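Competence protein PILN (Thermus thermophilus, PDB 4BHQ) is probably part of the inner-membrane platform on which type IV pilus assembly starts, and its periplasmic domain forms dimers. Local coordinates at residues P129-G137 with F149-G158; E72-L83 with I102-L113. One frame throughout, in Å; residues are numbered along the deposited sequence.

Contact 1 of 2, residues P129-G137 with F149-G158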
loop_
_atom_site.group_PDB
_atom_site.type_symbol
_atom_site.label_atom_id
_atom_site.label_comp_id
_atom_site.label_asym_id
_atom_site.label_seq_id
_atom_site.Cartn_x
_atom_site.Cartn_y
_atom_site.Cartn_z
ATOM N N PRO A 129 -3.017 4.182 -18.069
ATOM C CA PRO A 129 -3.310 3.033 -18.934
ATOM C C PRO A 129 -3.240 1.718 -18.181
ATOM O O PRO A 129 -3.774 0.716 -18.634
ATOM C CB PRO A 129 -2.151 3.053 -19.982
ATOM C CG PRO A 129 -1.452 4.359 -19.811
ATOM C CD PRO A 129 -1.718 4.817 -18.399
ATOM N N ARG A 130 -2.557 1.702 -17.038
ATOM C CA ARG A 130 -2.417 0.438 -16.330
ATOM C C ARG A 130 -3.598 0.178 -15.309
ATOM O O ARG A 130 -3.765 -0.906 -14.821
ATOM C CB ARG A 130 -1.049 0.459 -15.699
ATOM C CG ARG A 130 -0.702 -0.808 -14.963
ATOM C CD ARG A 130 0.433 -1.594 -15.620
ATOM N NE ARG A 130 0.704 -2.794 -14.805
ATOM C CZ ARG A 130 1.587 -2.811 -13.798
ATOM N NH1 ARG A 130 2.284 -1.699 -13.531
ATOM N NH2 ARG A 130 1.792 -3.935 -13.088
ATOM N N PHE A 131 -4.377 1.231 -15.020
ATOM C CA PHE A 131 -5.393 1.198 -13.970
ATOM C C PHE A 131 -6.758 1.632 -14.436
ATOM O O PHE A 131 -6.875 2.396 -15.379
ATOM C CB PHE A 131 -4.978 2.149 -12.804
ATOM C CG PHE A 131 -3.738 1.691 -12.085
ATOM C CD1 PHE A 131 -2.496 2.085 -12.540
ATOM C CD2 PHE A 131 -3.826 0.829 -10.997
ATOM C CE1 PHE A 131 -1.344 1.617 -11.912
ATOM C CE2 PHE A 131 -2.665 0.397 -10.342
ATOM C CZ PHE A 131 -1.421 0.793 -10.833
ATOM N N GLY A 132 -7.796 1.073 -13.794
ATOM C CA GLY A 132 -9.152 1.571 -13.897
ATOM C C GLY A 132 -9.659 1.654 -12.467
ATOM O O GLY A 132 -9.079 1.037 -11.548
ATOM N N ILE A 133 -10.731 2.395 -12.264
ATOM C CA ILE A 133 -11.345 2.468 -10.931
ATOM C C ILE A 133 -12.869 2.395 -11.081
ATOM O O ILE A 133 -13.443 3.009 -12.009
ATOM C CB ILE A 133 -10.865 3.720 -10.183
ATOM C CG1 ILE A 133 -11.435 3.737 -8.756
ATOM C CG2 ILE A 133 -11.216 5.001 -10.965
ATOM C CD1 ILE A 133 -10.763 4.690 -7.774
ATOM N N GLU A 134 -13.520 1.638 -10.211
ATOM C CA GLU A 134 -14.973 1.757 -10.076
ATOM C C GLU A 134 -15.307 2.299 -8.722
ATOM O O GLU A 134 -15.127 1.604 -7.712
ATOM C CB GLU A 134 -15.670 0.412 -10.352
ATOM C CG GLU A 134 -17.167 0.543 -10.116
ATOM C CD GLU A 134 -18.004 -0.452 -10.919
ATOM O OE1 GLU A 134 -18.175 -1.604 -10.450
ATOM O OE2 GLU A 134 -18.504 -0.036 -12.000
ATOM N N PHE A 135 -15.738 3.564 -8.700
ATOM C CA PHE A 135 -16.155 4.259 -7.479
ATOM C C PHE A 135 -17.518 3.766 -7.019
ATOM O O PHE A 135 -18.499 3.979 -7.730
ATOM C CB PHE A 135 -16.140 5.756 -7.784
ATOM C CG PHE A 135 -16.698 6.622 -6.642
ATOM C CD1 PHE A 135 -16.168 6.540 -5.374
ATOM C CD2 PHE A 135 -17.803 7.474 -6.875
ATOM C CE1 PHE A 135 -16.645 7.341 -4.361
ATOM C CE2 PHE A 135 -18.306 8.252 -5.857
ATOM C CZ PHE A 135 -17.714 8.188 -4.589
ATOM N N GLN A 136 -17.602 3.121 -5.834
ATOM C CA GLN A 136 -18.860 2.530 -5.385
ATOM C C GLN A 136 -19.684 3.546 -4.616
ATOM O O GLN A 136 -20.896 3.527 -4.636
ATOM C CB GLN A 136 -18.617 1.280 -4.478
ATOM C CG GLN A 136 -17.809 0.190 -5.215
ATOM C CD GLN A 136 -17.373 -0.984 -4.277
ATOM O OE1 GLN A 136 -16.793 -0.764 -3.182
ATOM N NE2 GLN A 136 -17.644 -2.226 -4.711
ATOM N N GLY A 137 -19.041 4.366 -3.821
ATOM C CA GLY A 137 -19.819 5.298 -3.040
ATOM C C GLY A 137 -18.988 6.062 -1.999
ATOM O O GLY A 137 -17.863 5.695 -1.696
ATOM N N PHE A 149 -15.448 6.090 2.047
ATOM C CA PHE A 149 -15.711 5.775 0.674
ATOM C C PHE A 149 -15.342 4.348 0.400
ATOM O O PHE A 149 -14.577 3.702 1.185
ATOM C CB PHE A 149 -14.996 6.744 -0.324
ATOM C CG PHE A 149 -13.465 6.541 -0.427
ATOM C CD1 PHE A 149 -12.603 7.157 0.459
ATOM C CD2 PHE A 149 -12.940 5.671 -1.422
ATOM C CE1 PHE A 149 -11.207 6.995 0.395
ATOM C CE2 PHE A 149 -11.541 5.499 -1.534
ATOM C CZ PHE A 149 -10.660 6.190 -0.620
ATOM N N SER A 150 -15.864 3.827 -0.695
ATOM C CA SER A 150 -15.433 2.539 -1.213
ATOM C C SER A 150 -15.282 2.534 -2.684
ATOM O O SER A 150 -16.005 3.239 -3.438
ATOM C CB SER A 150 -16.384 1.404 -0.739
ATOM O OG SER A 150 -17.622 1.512 -1.403
ATOM N N ALA A 151 -14.300 1.754 -3.126
ATOM C CA ALA A 151 -13.942 1.693 -4.528
ATOM C C ALA A 151 -13.265 0.372 -4.833
ATOM O O ALA A 151 -12.669 -0.269 -3.958
ATOM C CB ALA A 151 -13.011 2.874 -4.915
ATOM N N ARG A 152 -13.308 -0.010 -6.102
ATOM C CA ARG A 152 -12.502 -1.127 -6.617
ATOM C C ARG A 152 -11.514 -0.555 -7.659
ATOM O O ARG A 152 -11.930 0.230 -8.495
ATOM C CB ARG A 152 -13.418 -2.190 -7.250
ATOM C CG ARG A 152 -14.087 -3.052 -6.161
ATOM C CD ARG A 152 -15.173 -4.024 -6.758
ATOM N NE ARG A 152 -16.166 -3.182 -7.432
ATOM C CZ ARG A 152 -17.290 -3.577 -8.004
ATOM N NH1 ARG A 152 -17.608 -4.870 -8.042
ATOM N NH2 ARG A 152 -18.099 -2.651 -8.543
ATOM N N VAL A 153 -10.228 -0.953 -7.558
ATOM C CA VAL A 153 -9.202 -0.570 -8.546
ATOM C C VAL A 153 -8.747 -1.791 -9.357
ATOM O O VAL A 153 -8.333 -2.803 -8.778
ATOM C CB VAL A 153 -7.989 0.148 -7.883
ATOM C CG1 VAL A 153 -6.777 0.197 -8.822
ATOM C CG2 VAL A 153 -8.394 1.583 -7.499
ATOM N N GLY A 154 -8.791 -1.687 -10.697
ATOM C CA GLY A 154 -8.342 -2.800 -11.529
ATOM C C GLY A 154 -6.940 -2.471 -12.092
ATOM O O GLY A 154 -6.635 -1.343 -12.386
ATOM N N VAL A 155 -6.083 -3.501 -12.173
ATOM C CA VAL A 155 -4.739 -3.351 -12.699
ATOM C C VAL A 155 -4.497 -4.352 -13.828
ATOM O O VAL A 155 -4.761 -5.546 -13.681
ATOM C CB VAL A 155 -3.662 -3.611 -11.576
ATOM C CG1 VAL A 155 -2.284 -3.071 -12.072
ATOM C CG2 VAL A 155 -4.113 -2.865 -10.306
ATOM N N THR A 156 -3.991 -3.803 -14.934
ATOM C CA THR A 156 -3.605 -4.575 -16.150
ATOM C C THR A 156 -2.268 -5.243 -16.007
ATOM O O THR A 156 -1.437 -4.839 -15.187
ATOM C CB THR A 156 -3.442 -3.704 -17.403
ATOM O OG1 THR A 156 -2.312 -2.864 -17.206
ATOM C CG2 THR A 156 -4.690 -2.845 -17.657
ATOM N N GLY A 157 -2.069 -6.280 -16.816
ATOM C CA GLY A 157 -0.788 -6.984 -16.887
ATOM C C GLY A 157 0.350 -6.061 -17.287
ATOM O O GLY A 157 1.514 -6.361 -16.997
ATOM N N GLY A 158 0.014 -4.938 -17.935
ATOM C CA GLY A 158 0.974 -3.860 -18.231
ATOM C C GLY A 158 1.801 -4.130 -19.477
ATOM O O GLY A 158 1.784 -5.252 -20.013
HETATM O O HOH W 1 -14.715 -2.115 -2.030
#
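The Phe131 ring runs alongside Val155 on one face of this antiparallel hairpin, CE2 3.6 Å from Val155 CG2. The same ring turns its edge to Val153, CD2 meeting CG1 at 3.7 Å. Further along, Ile133 CD1 touches both Val153 CG2 and Ala151 CB. Arg130 works differently: CG stands opposite its backbone N (chi1 -178°) and the chain bends about CB-CG, which carries NE to Thr156 O at 3.0 Å. That oxygen sits in the guanidinium plane, at its edge, while Val155 CG1 lies over one face. With an alanine here, Thr156 O would probably lose its side-chain donor and Val155 CG1 the group that covers it. On the other face Glu134 and Arg152 run alongside as a salt bridge of doubtful geometry, and the Gln136 side chain crosses that of Arg152 at about a right angle, their end planes 34° apart, NE2 over one guanidinium face near its rim, two donors without a hydrogen bond. Ser150 O takes both Gln136 N (2.9 Å) and Gly137 N (3.3 Å), a classic beta bulge. Ile122 of helix 115-124 packs on Ile133 and Phe135, strand 102-112 flanks strand 146-156, and Tyr56 of the second subunit meets Val155.

Contact 2 of 2, residues E72-L83 with I102-L113; sequences EVALRSVSARAL and IRVEFALQGEAL
Ile102 opens the second segment with its CB against Leu83 CD2, and Arg103 O then takes the backbone N of Leu83. Val104 faces Ala82 loosely. Glu105 reaches out extended beside Arg81, and its OE1 receives both NE (3.2 Å) and NH2 (3.1 Å) from one side, above the carboxylate plane; the two flat groups are turned 66° apart. Leu83 CD1 lies over the centre of that guanidinium, Arg81 NH2 also forms a salt bridge with Glu87, and Tyr97 OH is hydrogen-bonded to Glu105 OE2. Phe106 lays CE1 3.6 Å from Ala80 CB and stacks with Phe60 of the second subunit. At Ala107 the methyl touches Ser79 OG, and a water links Ala107 O to Ser77 OG. Leu108 runs alongside Val78, CD2 to CG1 3.8 Å. Gln109 O accepts from Arg76 N (2.8 Å) and Ser77 N (3.2 Å), both from the same face of its plane. Gly110 sits where a side chain would press on Ala74 O and Leu75 CD2. Arg76 bends at CB-CG (chi2 -64°) to bring NE 2.8 Å from Glu111 OE2, which lies in the guanidinium plane though NE approaches from above the carboxylate, a salt bridge; Glu111 OE2 has a second one, to Arg144. Ala112 meets Val73, and Leu113 N closes the ladder on Glu72 O. The doubled pairing at Gln109 is a classic beta bulge, set in an antiparallel sheet backed by helices.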
loop_
_atom_site.group_PDB
_atom_site.type_symbol
_atom_site.label_atom_id
_atom_site.label_comp_id
_atom_site.label_asym_id
_atom_site.label_seq_id
_atom_site.Cartn_x
_atom_site.Cartn_y
_atom_site.Cartn_z
ATOM N N GLU A 72 -4.301 12.926 3.193
ATOM C CA GLU A 72 -5.626 13.405 2.852
ATOM C C GLU A 72 -6.618 12.277 2.552
ATOM O O GLU A 72 -7.818 12.493 2.609
ATOM C CB GLU A 72 -5.584 14.474 1.718
ATOM C CG GLU A 72 -4.960 14.005 0.394
ATOM C CD GLU A 72 -5.188 15.030 -0.747
ATOM O OE1 GLU A 72 -5.367 16.242 -0.428
ATOM O OE2 GLU A 72 -5.279 14.621 -1.936
ATOM N N VAL A 73 -6.091 11.119 2.201
ATOM C CA VAL A 73 -6.834 9.866 2.060
ATOM C C VAL A 73 -6.184 8.758 2.884
ATOM O O VAL A 73 -4.993 8.397 2.689
ATOM C CB VAL A 73 -6.944 9.428 0.604
ATOM C CG1 VAL A 73 -7.567 8.027 0.515
ATOM C CG2 VAL A 73 -7.832 10.440 -0.166
ATOM N N ALA A 74 -6.936 8.233 3.838
ATOM C CA ALA A 74 -6.431 7.096 4.645
ATOM C C ALA A 74 -7.162 5.839 4.279
ATOM O O ALA A 74 -8.414 5.817 4.234
ATOM C CB ALA A 74 -6.603 7.422 6.122
ATOM N N LEU A 75 -6.423 4.748 4.052
ATOM C CA LEU A 75 -7.095 3.501 3.743
ATOM C C LEU A 75 -7.379 2.715 5.032
ATOM O O LEU A 75 -6.580 2.715 5.953
ATOM C CB LEU A 75 -6.282 2.705 2.681
ATOM C CG LEU A 75 -6.062 3.550 1.373
ATOM C CD1 LEU A 75 -5.107 2.868 0.444
ATOM C CD2 LEU A 75 -7.425 3.667 0.654
ATOM N N ARG A 76 -8.495 1.978 5.052
ATOM C CA ARG A 76 -8.897 1.161 6.169
ATOM C C ARG A 76 -8.872 -0.297 5.806
ATOM O O ARG A 76 -8.772 -1.201 6.688
ATOM C CB ARG A 76 -10.330 1.532 6.638
ATOM C CG ARG A 76 -10.394 2.947 7.125
ATOM C CD ARG A 76 -9.451 3.029 8.421
ATOM N NE ARG A 76 -9.416 4.415 8.859
ATOM C CZ ARG A 76 -8.411 4.964 9.504
ATOM N NH1 ARG A 76 -7.303 4.204 9.789
ATOM N NH2 ARG A 76 -8.549 6.190 9.909
ATOM N N SER A 77 -8.988 -0.576 4.513
ATOM C CA SER A 77 -8.905 -1.965 4.054
ATOM C C SER A 77 -8.478 -1.967 2.624
ATOM O O SER A 77 -8.986 -1.196 1.806
ATOM C CB SER A 77 -10.282 -2.686 4.219
ATOM O OG SER A 77 -10.148 -4.022 3.712
ATOM N N VAL A 78 -7.501 -2.800 2.311
ATOM C CA VAL A 78 -7.085 -2.968 0.924
ATOM C C VAL A 78 -6.957 -4.465 0.653
ATOM O O VAL A 78 -5.981 -5.111 1.114
ATOM C CB VAL A 78 -5.703 -2.316 0.669
ATOM C CG1 VAL A 78 -5.265 -2.598 -0.773
ATOM C CG2 VAL A 78 -5.708 -0.783 0.970
ATOM N N SER A 79 -7.896 -5.025 -0.097
ATOM C CA SER A 79 -7.879 -6.475 -0.374
ATOM C C SER A 79 -7.535 -6.637 -1.844
ATOM O O SER A 79 -7.868 -5.816 -2.661
ATOM C CB SER A 79 -9.259 -7.116 -0.076
ATOM O OG SER A 79 -10.077 -7.030 -1.250
ATOM N N ALA A 80 -6.804 -7.660 -2.192
ATOM C CA ALA A 80 -6.389 -7.893 -3.569
ATOM C C ALA A 80 -6.897 -9.255 -4.001
ATOM O O ALA A 80 -7.036 -10.148 -3.179
ATOM C CB ALA A 80 -4.853 -7.849 -3.634
ATOM N N ARG A 81 -7.159 -9.425 -5.298
ATOM C CA ARG A 81 -7.476 -10.755 -5.793
ATOM C C ARG A 81 -7.107 -10.834 -7.269
ATOM O O ARG A 81 -7.162 -9.841 -7.968
ATOM C CB ARG A 81 -8.955 -11.125 -5.585
ATOM C CG ARG A 81 -9.910 -10.374 -6.520
ATOM C CD ARG A 81 -11.370 -10.837 -6.299
ATOM N NE ARG A 81 -12.295 -10.078 -7.107
ATOM C CZ ARG A 81 -12.906 -10.562 -8.177
ATOM N NH1 ARG A 81 -12.720 -11.838 -8.553
ATOM N NH2 ARG A 81 -13.666 -9.769 -8.874
ATOM N N ALA A 82 -6.767 -12.035 -7.732
ATOM C CA ALA A 82 -6.440 -12.213 -9.172
ATOM C C ALA A 82 -7.651 -12.691 -9.915
ATOM O O ALA A 82 -8.431 -13.465 -9.412
ATOM C CB ALA A 82 -5.220 -13.158 -9.352
ATOM N N LEU A 83 -7.835 -12.191 -11.120
ATOM C CA LEU A 83 -9.030 -12.555 -11.920
ATOM C C LEU A 83 -8.721 -13.748 -12.840
ATOM O O LEU A 83 -7.713 -13.749 -13.540
ATOM C CB LEU A 83 -9.473 -11.382 -12.768
ATOM C CG LEU A 83 -10.492 -10.395 -12.170
ATOM C CD1 LEU A 83 -10.037 -9.775 -10.878
ATOM C CD2 LEU A 83 -10.825 -9.323 -13.212
ATOM N N ILE A 102 -8.280 -6.562 -17.009
ATOM C CA ILE A 102 -7.702 -6.472 -15.712
ATOM C C ILE A 102 -7.143 -7.809 -15.338
ATOM O O ILE A 102 -7.730 -8.855 -15.619
ATOM C CB ILE A 102 -8.793 -5.955 -14.723
ATOM C CG1 ILE A 102 -9.201 -4.551 -15.148
ATOM C CG2 ILE A 102 -8.333 -5.914 -13.290
ATOM C CD1 ILE A 102 -8.006 -3.685 -15.389
ATOM N N ARG A 103 -6.021 -7.776 -14.638
ATOM C CA ARG A 103 -5.419 -8.996 -14.126
ATOM C C ARG A 103 -5.617 -9.137 -12.576
ATOM O O ARG A 103 -5.835 -10.221 -12.040
ATOM C CB ARG A 103 -3.960 -8.966 -14.556
ATOM C CG ARG A 103 -3.193 -10.216 -14.186
ATOM C CD ARG A 103 -3.734 -11.414 -14.956
ATOM N NE ARG A 103 -3.078 -12.649 -14.534
ATOM C CZ ARG A 103 -3.622 -13.853 -14.599
ATOM N NH1 ARG A 103 -4.853 -14.022 -15.074
ATOM N NH2 ARG A 103 -2.929 -14.890 -14.177
ATOM N N VAL A 104 -5.533 -8.007 -11.874
ATOM C CA VAL A 104 -5.708 -7.994 -10.441
ATOM C C VAL A 104 -6.701 -6.895 -10.007
ATOM O O VAL A 104 -6.716 -5.803 -10.558
ATOM C CB VAL A 104 -4.344 -7.791 -9.718
ATOM C CG1 VAL A 104 -4.564 -7.403 -8.288
ATOM C CG2 VAL A 104 -3.536 -9.125 -9.769
ATOM N N GLU A 105 -7.516 -7.204 -9.020
ATOM C CA GLU A 105 -8.435 -6.198 -8.500
ATOM C C GLU A 105 -8.212 -5.954 -7.021
ATOM O O GLU A 105 -8.131 -6.915 -6.226
ATOM C CB GLU A 105 -9.899 -6.687 -8.690
ATOM C CG GLU A 105 -10.919 -5.648 -8.326
ATOM C CD GLU A 105 -12.362 -6.147 -8.598
ATOM O OE1 GLU A 105 -12.857 -6.977 -7.847
ATOM O OE2 GLU A 105 -12.953 -5.651 -9.557
ATOM N N PHE A 106 -8.191 -4.673 -6.656
ATOM C CA PHE A 106 -8.070 -4.257 -5.251
ATOM C C PHE A 106 -9.395 -3.700 -4.792
ATOM O O PHE A 106 -9.932 -2.812 -5.440
ATOM C CB PHE A 106 -7.013 -3.150 -5.124
ATOM C CG PHE A 106 -5.612 -3.648 -5.329
ATOM C CD1 PHE A 106 -4.900 -4.165 -4.289
ATOM C CD2 PHE A 106 -5.009 -3.536 -6.577
ATOM C CE1 PHE A 106 -3.576 -4.618 -4.452
ATOM C CE2 PHE A 106 -3.683 -3.977 -6.748
ATOM C CZ PHE A 106 -2.992 -4.554 -5.686
ATOM N N ALA A 107 -9.936 -4.240 -3.712
ATOM C CA ALA A 107 -11.120 -3.631 -3.095
ATOM C C ALA A 107 -10.719 -2.751 -1.920
ATOM O O ALA A 107 -9.995 -3.203 -1.005
ATOM C CB ALA A 107 -12.080 -4.740 -2.642
ATOM N N LEU A 108 -11.189 -1.512 -1.939
ATOM C CA LEU A 108 -10.740 -0.453 -1.034
ATOM C C LEU A 108 -11.868 0.107 -0.184
ATOM O O LEU A 108 -12.946 0.495 -0.738
ATOM C CB LEU A 108 -10.152 0.734 -1.868
ATOM C CG LEU A 108 -9.058 0.450 -2.908
ATOM C CD1 LEU A 108 -8.554 1.750 -3.573
ATOM C CD2 LEU A 108 -7.837 -0.259 -2.233
ATOM N N GLN A 109 -11.615 0.195 1.110
ATOM C CA GLN A 109 -12.473 0.998 2.029
ATOM C C GLN A 109 -11.566 2.070 2.541
ATOM O O GLN A 109 -10.400 1.785 2.972
ATOM C CB GLN A 109 -12.967 0.156 3.194
ATOM C CG GLN A 109 -13.770 -1.019 2.763
ATOM C CD GLN A 109 -15.114 -0.576 2.231
ATOM O OE1 GLN A 109 -15.652 0.413 2.734
ATOM N NE2 GLN A 109 -15.628 -1.253 1.181
ATOM N N GLY A 110 -12.029 3.305 2.543
ATOM C CA GLY A 110 -11.177 4.399 3.009
ATOM C C GLY A 110 -11.903 5.612 3.544
ATOM O O GLY A 110 -13.147 5.619 3.691
ATOM N N GLU A 111 -11.153 6.651 3.791
ATOM C CA GLU A 111 -11.626 7.900 4.372
ATOM C C GLU A 111 -10.848 8.981 3.619
ATOM O O GLU A 111 -9.635 8.823 3.426
ATOM C CB GLU A 111 -11.181 8.055 5.816
ATOM C CG GLU A 111 -11.611 6.978 6.695
ATOM C CD GLU A 111 -11.008 7.113 8.046
ATOM O OE1 GLU A 111 -10.089 7.972 8.209
ATOM O OE2 GLU A 111 -11.467 6.383 8.930
ATOM N N ALA A 112 -11.544 10.064 3.266
ATOM C CA ALA A 112 -10.968 11.193 2.554
ATOM C C ALA A 112 -11.258 12.437 3.375
ATOM O O ALA A 112 -12.396 12.637 3.898
ATOM C CB ALA A 112 -11.536 11.298 1.154
ATOM N N LEU A 113 -10.238 13.273 3.556
ATOM C CA LEU A 113 -10.346 14.474 4.369
ATOM C C LEU A 113 -11.393 15.479 3.786
ATOM O O LEU A 113 -11.981 16.260 4.510
ATOM C CB LEU A 113 -8.985 15.154 4.450
ATOM C CG LEU A 113 -8.750 16.363 5.350
ATOM C CD1 LEU A 113 -9.073 16.066 6.797
ATOM C CD2 LEU A 113 -7.317 16.889 5.237
HETATM O O HOH W 2 -11.380 -4.053 1.232
HETATM O O HOH W 3 -10.015 -7.663 -4.142
#

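In the fold
Both segments of contact 2 precede those of contact 1 along the chain, and their centres lie 8 Å apart in one four-stranded antiparallel sheet. The strand order is 73-82, 102-112, 146-156, 131-141, so each contact pairs an outer strand with an inner one, and the two inner strands join them. Val155 O to Arg103 N (2.7 Å) and Ala151 O to Leu108 N (2.8 Å) are probable hydrogen bonds across that seam, where Phe149 CE1 also packs on Glu111 N. Helix 115-124 touches both contacts, and so does the second subunit. The sheet is therefore a shared part of the dimer interface, consistent with the PilN dimerization family.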